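Long-range contact in uncharacterized ParM protein (Staphylococcus aureus, PDB 3JS6), which probably forms actin-like, nucleotide-dependent filaments that move plasmid copies apart so that each daughter cell inherits one: residues S52-F66 against K90-L102. Sequence-based numbering, arbitrary orientation.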
ATOM      1  N   SER A  52      -9.302  11.690  12.648  1.00 21.14           N
ATOM      2  CA  SER A  52     -10.657  11.371  13.085  1.00 24.28           C
ATOM      3  C   SER A  52     -10.708  10.506  14.337  1.00 21.80           C
ATOM      4  O   SER A  52      -9.717   9.898  14.734  1.00 24.05           O
ATOM      5  CB  SER A  52     -11.418  10.660  11.957  1.00 22.21           C
ATOM      6  OG  SER A  52     -11.583  11.507  10.843  1.00 26.75           O
ATOM      7  N   GLU A  53     -11.879  10.472  14.955  1.00 25.04           N
ATOM      8  CA  GLU A  53     -12.108   9.685  16.159  1.00 25.84           C
ATOM      9  C   GLU A  53     -12.967   8.510  15.783  1.00 23.53           C
ATOM     10  O   GLU A  53     -13.962   8.679  15.066  1.00 19.96           O
ATOM     11  CB  GLU A  53     -12.824  10.514  17.225  1.00 26.71           C
ATOM     12  CG  GLU A  53     -12.070  11.755  17.635  1.00 32.85           C
ATOM     13  CD  GLU A  53     -12.779  12.518  18.743  1.00 48.22           C
ATOM     14  OE1 GLU A  53     -14.028  12.427  18.836  1.00 43.56           O
ATOM     15  OE2 GLU A  53     -12.088  13.215  19.512  1.00 47.84           O
ATOM     16  N   PHE A  54     -12.582   7.326  16.263  1.00 23.50           N
ATOM     17  CA  PHE A  54     -13.306   6.096  15.961  1.00 23.54           C
ATOM     18  C   PHE A  54     -13.756   5.338  17.209  1.00 23.30           C
ATOM     19  O   PHE A  54     -12.944   5.055  18.102  1.00 22.04           O
ATOM     20  CB  PHE A  54     -12.425   5.147  15.131  1.00 19.46           C
ATOM     21  CG  PHE A  54     -11.951   5.736  13.837  1.00 26.02           C
ATOM     22  CD1 PHE A  54     -10.922   6.678  13.807  1.00 19.77           C
ATOM     23  CD2 PHE A  54     -12.561   5.375  12.643  1.00 18.42           C
ATOM     24  CE1 PHE A  54     -10.521   7.245  12.594  1.00 15.05           C
ATOM     25  CE2 PHE A  54     -12.163   5.941  11.437  1.00 20.15           C
ATOM     26  CZ  PHE A  54     -11.142   6.874  11.416  1.00 20.70           C
ATOM     27  N   ILE A  55     -15.051   5.022  17.263  1.00 20.01           N
ATOM     28  CA  ILE A  55     -15.604   4.219  18.363  1.00 21.93           C
ATOM     29  C   ILE A  55     -16.141   2.966  17.690  1.00 21.81           C
ATOM     30  O   ILE A  55     -17.017   3.039  16.806  1.00 20.00           O
ATOM     31  CB  ILE A  55     -16.726   4.946  19.106  1.00 23.67           C
ATOM     32  CG1 ILE A  55     -16.142   6.136  19.870  1.00 26.96           C
ATOM     33  CG2 ILE A  55     -17.402   3.994  20.092  1.00 26.92           C
ATOM     34  CD1 ILE A  55     -17.205   6.985  20.558  1.00 29.35           C
ATOM     35  N   ILE A  56     -15.616   1.816  18.105  1.00 20.60           N
ATOM     36  CA  ILE A  56     -15.983   0.534  17.486  1.00 19.86           C
ATOM     37  C   ILE A  56     -16.958  -0.289  18.342  1.00 22.94           C
ATOM     38  O   ILE A  56     -16.678  -0.567  19.512  1.00 20.10           O
ATOM     39  CB  ILE A  56     -14.721  -0.356  17.262  1.00 21.90           C
ATOM     40  CG1 ILE A  56     -13.566   0.457  16.654  1.00 20.37           C
ATOM     41  CG2 ILE A  56     -15.096  -1.569  16.411  1.00 20.72           C
ATOM     42  CD1 ILE A  56     -13.939   1.245  15.427  1.00 30.62           C
ATOM     43  N   ASN A  57     -18.073  -0.691  17.737  1.00 22.53           N
ATOM     44  CA  ASN A  57     -19.126  -1.490  18.402  1.00 22.41           C
ATOM     45  C   ASN A  57     -19.589  -0.961  19.756  1.00 21.28           C
ATOM     46  O   ASN A  57     -19.822  -1.729  20.699  1.00 23.62           O
ATOM     47  CB  ASN A  57     -18.691  -2.956  18.544  1.00 18.61           C
ATOM     48  CG  ASN A  57     -18.628  -3.666  17.208  1.00 17.52           C
ATOM     49  OD1 ASN A  57     -19.460  -3.426  16.323  1.00 20.12           O
ATOM     50  ND2 ASN A  57     -17.643  -4.531  17.046  1.00 24.90           N
ATOM     51  N   GLY A  58     -19.721   0.348  19.862  1.00 24.28           N
ATOM     52  CA  GLY A  58     -20.196   0.940  21.108  1.00 21.70           C
ATOM     53  C   GLY A  58     -19.196   0.987  22.247  1.00 23.28           C
ATOM     54  O   GLY A  58     -19.569   1.271  23.391  1.00 25.07           O
ATOM     55  N   ASN A  59     -17.928   0.714  21.966  1.00 22.84           N
ATOM     56  CA  ASN A  59     -16.938   0.758  23.043  1.00 25.01           C
ATOM     57  C   ASN A  59     -16.455   2.189  23.302  1.00 24.31           C
ATOM     58  O   ASN A  59     -15.405   2.606  22.802  1.00 24.32           O
ATOM     59  CB  ASN A  59     -15.742  -0.156  22.741  1.00 21.44           C
ATOM     60  CG  ASN A  59     -14.732  -0.182  23.892  1.00 28.16           C
ATOM     61  OD1 ASN A  59     -14.928   0.493  24.906  1.00 27.17           O
ATOM     62  ND2 ASN A  59     -13.645  -0.939  23.729  1.00 22.42           N
ATOM     63  N   ASN A  60     -17.236   2.918  24.093  1.00 24.93           N
ATOM     64  CA  ASN A  60     -16.952   4.307  24.454  1.00 26.27           C
ATOM     65  C   ASN A  60     -15.698   4.449  25.304  1.00 31.56           C
ATOM     66  O   ASN A  60     -15.217   5.555  25.501  1.00 30.41           O
ATOM     67  CB  ASN A  60     -18.114   4.917  25.247  1.00 30.39           C
ATOM     68  CG  ASN A  60     -19.406   5.002  24.449  1.00 33.32           C
ATOM     69  OD1 ASN A  60     -20.498   5.088  25.020  1.00 42.20           O
ATOM     70  ND2 ASN A  60     -19.291   4.999  23.135  1.00 40.70           N
ATOM     71  N   ASP A  61     -15.189   3.340  25.823  1.00 26.09           N
ATOM     72  CA  ASP A  61     -14.007   3.377  26.676  1.00 30.68           C
ATOM     73  C   ASP A  61     -12.731   3.531  25.855  1.00 34.08           C
ATOM     74  O   ASP A  61     -11.654   3.778  26.401  1.00 31.13           O
ATOM     75  CB  ASP A  61     -13.954   2.107  27.522  1.00 38.35           C
ATOM     76  CG  ASP A  61     -15.282   1.834  28.226  1.00 37.95           C
ATOM     77  OD1 ASP A  61     -15.786   0.701  28.145  1.00 33.38           O
ATOM     78  OD2 ASP A  61     -15.828   2.770  28.845  1.00 40.61           O
ATOM     79  N   GLU A  62     -12.860   3.395  24.541  1.00 29.15           N
ATOM     80  CA  GLU A  62     -11.700   3.522  23.678  1.00 32.30           C
ATOM     81  C   GLU A  62     -11.990   4.319  22.429  1.00 29.73           C
ATOM     82  O   GLU A  62     -12.578   3.817  21.472  1.00 27.08           O
ATOM     83  CB  GLU A  62     -11.173   2.151  23.261  1.00 28.41           C
ATOM     84  CG  GLU A  62      -9.896   2.246  22.433  1.00 37.91           C
ATOM     85  CD  GLU A  62      -9.268   0.901  22.155  1.00 34.72           C
ATOM     86  OE1 GLU A  62      -8.195   0.608  22.738  1.00 36.12           O
ATOM     87  OE2 GLU A  62      -9.842   0.135  21.359  1.00 38.68           O
ATOM     88  N   VAL A  63     -11.565   5.567  22.427  1.00 25.49           N
ATOM     89  CA  VAL A  63     -11.780   6.401  21.252  1.00 24.11           C
ATOM     90  C   VAL A  63     -10.460   6.363  20.495  1.00 23.52           C
ATOM     91  O   VAL A  63      -9.483   6.977  20.919  1.00 24.14           O
ATOM     92  CB  VAL A  63     -12.140   7.833  21.662  1.00 30.17           C
ATOM     93  CG1 VAL A  63     -12.406   8.683  20.430  1.00 29.52           C
ATOM     94  CG2 VAL A  63     -13.364   7.807  22.557  1.00 31.84           C
ATOM     95  N   LEU A  64     -10.423   5.609  19.398  1.00 16.78           N
ATOM     96  CA  LEU A  64      -9.201   5.477  18.605  1.00 18.10           C
ATOM     97  C   LEU A  64      -8.944   6.748  17.778  1.00 20.11           C
ATOM     98  O   LEU A  64      -9.885   7.413  17.367  1.00 21.05           O
ATOM     99  CB  LEU A  64      -9.319   4.256  17.683  1.00 20.92           C
ATOM    100  CG  LEU A  64      -9.384   2.857  18.336  1.00 22.52           C
ATOM    101  CD1 LEU A  64      -9.705   1.786  17.267  1.00 20.48           C
ATOM    102  CD2 LEU A  64      -8.050   2.550  18.980  1.00 20.83           C
ATOM    103  N   LEU A  65      -7.673   7.061  17.531  1.00 19.88           N
ATOM    104  CA  LEU A  65      -7.284   8.244  16.753  1.00 24.92           C
ATOM    105  C   LEU A  65      -6.474   7.792  15.549  1.00 20.58           C
ATOM    106  O   LEU A  65      -5.472   7.069  15.690  1.00 20.38           O
ATOM    107  CB  LEU A  65      -6.445   9.192  17.621  1.00 18.26           C
ATOM    108  CG  LEU A  65      -7.277   9.833  18.730  1.00 20.34           C
ATOM    109  CD1 LEU A  65      -6.369  10.598  19.694  1.00 24.20           C
ATOM    110  CD2 LEU A  65      -8.322  10.771  18.065  1.00 20.11           C
ATOM    111  N   PHE A  66      -6.888   8.238  14.370  1.00 18.79           N
ATOM    112  CA  PHE A  66      -6.230   7.833  13.128  1.00 18.20           C
ATOM    113  C   PHE A  66      -6.320   8.941  12.091  1.00 19.23           C
ATOM    114  O   PHE A  66      -7.389   9.521  11.882  1.00 21.77           O
ATOM    115  CB  PHE A  66      -6.922   6.565  12.608  1.00 24.55           C
ATOM    116  CG  PHE A  66      -6.314   5.983  11.362  1.00 25.41           C
ATOM    117  CD1 PHE A  66      -4.978   5.608  11.323  1.00 25.90           C
ATOM    118  CD2 PHE A  66      -7.095   5.790  10.225  1.00 30.84           C
ATOM    119  CE1 PHE A  66      -4.426   5.045  10.158  1.00 21.59           C
ATOM    120  CE2 PHE A  66      -6.554   5.230   9.067  1.00 23.65           C
ATOM    121  CZ  PHE A  66      -5.211   4.858   9.041  1.00 22.55           C
ATOM    122  N   LYS A  90      -3.245  -6.325  18.576  1.00 30.78           N
ATOM    123  CA  LYS A  90      -4.252  -5.276  18.780  1.00 29.44           C
ATOM    124  C   LYS A  90      -4.044  -4.066  17.879  1.00 23.58           C
ATOM    125  O   LYS A  90      -4.982  -3.583  17.254  1.00 23.84           O
ATOM    126  CB  LYS A  90      -4.221  -4.834  20.241  1.00 34.72           C
ATOM    127  CG  LYS A  90      -4.864  -3.505  20.521  1.00 36.89           C
ATOM    128  CD  LYS A  90      -6.321  -3.653  20.833  1.00 45.04           C
ATOM    129  CE  LYS A  90      -6.848  -2.352  21.403  1.00 45.08           C
ATOM    130  NZ  LYS A  90      -6.138  -1.995  22.637  1.00 50.66           N
ATOM    131  N   SER A  91      -2.812  -3.577  17.851  1.00 24.62           N
ATOM    132  CA  SER A  91      -2.370  -2.447  17.037  1.00 30.20           C
ATOM    133  C   SER A  91      -2.905  -2.517  15.595  1.00 26.10           C
ATOM    134  O   SER A  91      -3.520  -1.577  15.060  1.00 21.99           O
ATOM    135  CB  SER A  91      -0.831  -2.479  16.972  1.00 18.71           C
ATOM    136  OG  SER A  91      -0.315  -1.250  16.553  1.00 49.52           O
ATOM    137  N   PHE A  92      -2.620  -3.638  14.953  1.00 28.43           N
ATOM    138  CA  PHE A  92      -3.021  -3.832  13.571  1.00 26.35           C
ATOM    139  C   PHE A  92      -4.515  -4.033  13.449  1.00 28.13           C
ATOM    140  O   PHE A  92      -5.143  -3.500  12.526  1.00 27.52           O
ATOM    141  CB  PHE A  92      -2.276  -5.024  12.958  1.00 27.69           C
ATOM    142  CG  PHE A  92      -2.621  -5.271  11.510  1.00 23.67           C
ATOM    143  CD1 PHE A  92      -3.510  -6.278  11.154  1.00 30.89           C
ATOM    144  CD2 PHE A  92      -2.057  -4.495  10.510  1.00 27.84           C
ATOM    145  CE1 PHE A  92      -3.828  -6.512   9.818  1.00 21.39           C
ATOM    146  CE2 PHE A  92      -2.372  -4.725   9.169  1.00 30.09           C
ATOM    147  CZ  PHE A  92      -3.261  -5.739   8.829  1.00 24.18           C
ATOM    148  N   LYS A  93      -5.097  -4.806  14.358  1.00 19.21           N
ATOM    149  CA  LYS A  93      -6.536  -5.008  14.294  1.00 24.96           C
ATOM    150  C   LYS A  93      -7.276  -3.681  14.393  1.00 20.64           C
ATOM    151  O   LYS A  93      -8.264  -3.481  13.694  1.00 19.40           O
ATOM    152  CB  LYS A  93      -7.002  -5.966  15.391  1.00 27.65           C
ATOM    153  CG  LYS A  93      -6.539  -7.393  15.120  1.00 38.60           C
ATOM    154  CD  LYS A  93      -7.147  -8.410  16.069  1.00 42.44           C
ATOM    155  CE  LYS A  93      -6.472  -8.425  17.412  1.00 48.14           C
ATOM    156  NZ  LYS A  93      -6.997  -9.569  18.204  1.00 52.22           N
ATOM    157  N   ASP A  94      -6.801  -2.772  15.247  1.00 22.00           N
ATOM    158  CA  ASP A  94      -7.454  -1.471  15.394  1.00 21.68           C
ATOM    159  C   ASP A  94      -7.262  -0.642  14.115  1.00 19.97           C
ATOM    160  O   ASP A  94      -8.178   0.058  13.672  1.00 23.27           O
ATOM    161  CB  ASP A  94      -6.886  -0.703  16.601  1.00 19.35           C
ATOM    162  CG  ASP A  94      -7.322  -1.300  17.954  1.00 34.59           C
ATOM    163  OD1 ASP A  94      -6.708  -0.956  18.987  1.00 31.31           O
ATOM    164  OD2 ASP A  94      -8.285  -2.099  17.996  1.00 35.83           O
ATOM    165  N   LEU A  95      -6.067  -0.718  13.536  1.00 19.68           N
ATOM    166  CA  LEU A  95      -5.755  -0.017  12.303  1.00 23.52           C
ATOM    167  C   LEU A  95      -6.750  -0.462  11.201  1.00 22.93           C
ATOM    168  O   LEU A  95      -7.279   0.359  10.445  1.00 22.53           O
ATOM    169  CB  LEU A  95      -4.338  -0.349  11.851  1.00 23.41           C
ATOM    170  CG  LEU A  95      -3.900   0.237  10.489  1.00 25.37           C
ATOM    171  CD1 LEU A  95      -3.763   1.772  10.595  1.00 28.13           C
ATOM    172  CD2 LEU A  95      -2.559  -0.379  10.075  1.00 24.81           C
ATOM    173  N   VAL A  96      -6.989  -1.764  11.109  1.00 19.12           N
ATOM    174  CA  VAL A  96      -7.920  -2.279  10.098  1.00 19.02           C
ATOM    175  C   VAL A  96      -9.322  -1.677  10.304  1.00 17.87           C
ATOM    176  O   VAL A  96      -9.948  -1.204   9.345  1.00 20.82           O
ATOM    177  CB  VAL A  96      -7.981  -3.826  10.143  1.00 17.71           C
ATOM    178  CG1 VAL A  96      -9.117  -4.340   9.234  1.00 17.87           C
ATOM    179  CG2 VAL A  96      -6.656  -4.404   9.672  1.00 22.38           C
ATOM    180  N   GLU A  97      -9.821  -1.683  11.544  1.00 17.81           N
ATOM    181  CA  GLU A  97     -11.143  -1.099  11.809  1.00 17.17           C
ATOM    182  C   GLU A  97     -11.215   0.405  11.448  1.00 17.36           C
ATOM    183  O   GLU A  97     -12.201   0.847  10.854  1.00 16.40           O
ATOM    184  CB  GLU A  97     -11.554  -1.262  13.284  1.00 24.32           C
ATOM    185  CG  GLU A  97     -11.721  -2.703  13.755  1.00 25.44           C
ATOM    186  CD  GLU A  97     -12.722  -3.465  12.927  1.00 30.58           C
ATOM    187  OE1 GLU A  97     -13.834  -2.944  12.739  1.00 32.10           O
ATOM    188  OE2 GLU A  97     -12.391  -4.576  12.461  1.00 37.61           O
ATOM    189  N   CYS A  98     -10.207   1.199  11.829  1.00 17.86           N
ATOM    190  CA  CYS A  98     -10.223   2.640  11.490  1.00 22.32           C
ATOM    191  C   CYS A  98     -10.147   2.900   9.975  1.00 17.50           C
ATOM    192  O   CYS A  98     -10.730   3.863   9.473  1.00 21.38           O
ATOM    193  CB  CYS A  98      -9.063   3.374  12.182  1.00 18.91           C
ATOM    194  SG  CYS A  98      -9.214   3.320  13.983  1.00 27.76           S
ATOM    195  N   SER A  99      -9.401   2.057   9.270  1.00 18.97           N
ATOM    196  CA  SER A  99      -9.228   2.174   7.822  1.00 20.42           C
ATOM    197  C   SER A  99     -10.569   1.844   7.158  1.00 22.46           C
ATOM    198  O   SER A  99     -11.034   2.535   6.250  1.00 15.31           O
ATOM    199  CB  SER A  99      -8.137   1.204   7.348  1.00 21.52           C
ATOM    200  OG  SER A  99      -6.875   1.582   7.879  1.00 21.84           O
ATOM    201  N   ILE A 100     -11.201   0.785   7.625  1.00 17.74           N
ATOM    202  CA  ILE A 100     -12.501   0.434   7.077  1.00 17.04           C
ATOM    203  C   ILE A 100     -13.465   1.575   7.407  1.00 17.31           C
ATOM    204  O   ILE A 100     -14.242   2.020   6.558  1.00 20.45           O
ATOM    205  CB  ILE A 100     -12.999  -0.902   7.671  1.00 17.56           C
ATOM    206  CG1 ILE A 100     -12.216  -2.053   7.010  1.00 17.03           C
ATOM    207  CG2 ILE A 100     -14.516  -1.023   7.483  1.00 24.47           C
ATOM    208  CD1 ILE A 100     -12.494  -3.435   7.585  1.00 22.41           C
ATOM    209  N   GLY A 101     -13.390   2.080   8.637  1.00 17.89           N
ATOM    210  CA  GLY A 101     -14.265   3.168   9.035  1.00 22.36           C
ATOM    211  C   GLY A 101     -14.118   4.434   8.199  1.00 25.24           C
ATOM    212  O   GLY A 101     -15.119   5.089   7.873  1.00 19.78           O
ATOM    213  N   LEU A 102     -12.882   4.789   7.847  1.00 23.34           N
ATOM    214  CA  LEU A 102     -12.633   5.992   7.042  1.00 24.35           C
ATOM    215  C   LEU A 102     -13.289   5.852   5.675  1.00 22.42           C
ATOM    216  O   LEU A 102     -13.824   6.815   5.136  1.00 21.63           O
ATOM    217  CB  LEU A 102     -11.134   6.235   6.819  1.00 26.16           C
ATOM    218  CG  LEU A 102     -10.350   7.232   7.674  1.00 34.69           C
ATOM    219  CD1 LEU A 102      -8.961   7.409   7.019  1.00 25.49           C
ATOM    220  CD2 LEU A 102     -11.081   8.594   7.779  1.00 25.16           C
TER
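C98 of helix 90-104 meets F54, L64 and F66 of the hairpin, a worked example of one small residue serving three hydrophobic neighbours at once. Its CB lies 3.9 Å from the centroid of the F54 ring, only 2° off the ring normal, a CH-pi contact over the middle of one face; the same carbon is 3.7 Å from CD2 of F66. One bond further out, SG leans toward the CB side of the F54 ring, in a sulfur-aromatic contact over that face, and also touches CD1 of L64 at 3.7 Å. With SG beside the backbone N, chi1 -63° carries the sulfur onto CB and CD1 of L64. Strands 52-56 and 64-66 are antiparallel, and F54 and L64 form a hydrogen-bonded pair in the hairpin, which belongs to the N-terminal domain of this actin-like fold; helix 90-104 packs across it. At the outer end of the F54 ring, CZ meets CG of L102 at 3.8 Å, the two side chains crossing at about a right angle. F66 reaches deeper, its CG anti to the backbone N (chi1 -177°): CE1 meets CD1 of L95 at 3.4 Å, while CE2 lies 3.8 Å from CD1 of L102. S99, beside that ring, donates its OG to L95 O at 2.9 Å, from the opposite face of the carbonyl plane to its own N-H. Toward the turn the packing becomes polar. K90 brings NZ to OE1 of E62 in a salt bridge of 3.3 Å whose hydrogen bond is weak. I56 rests on E97, whose carboxylate is salt-bridged to R141.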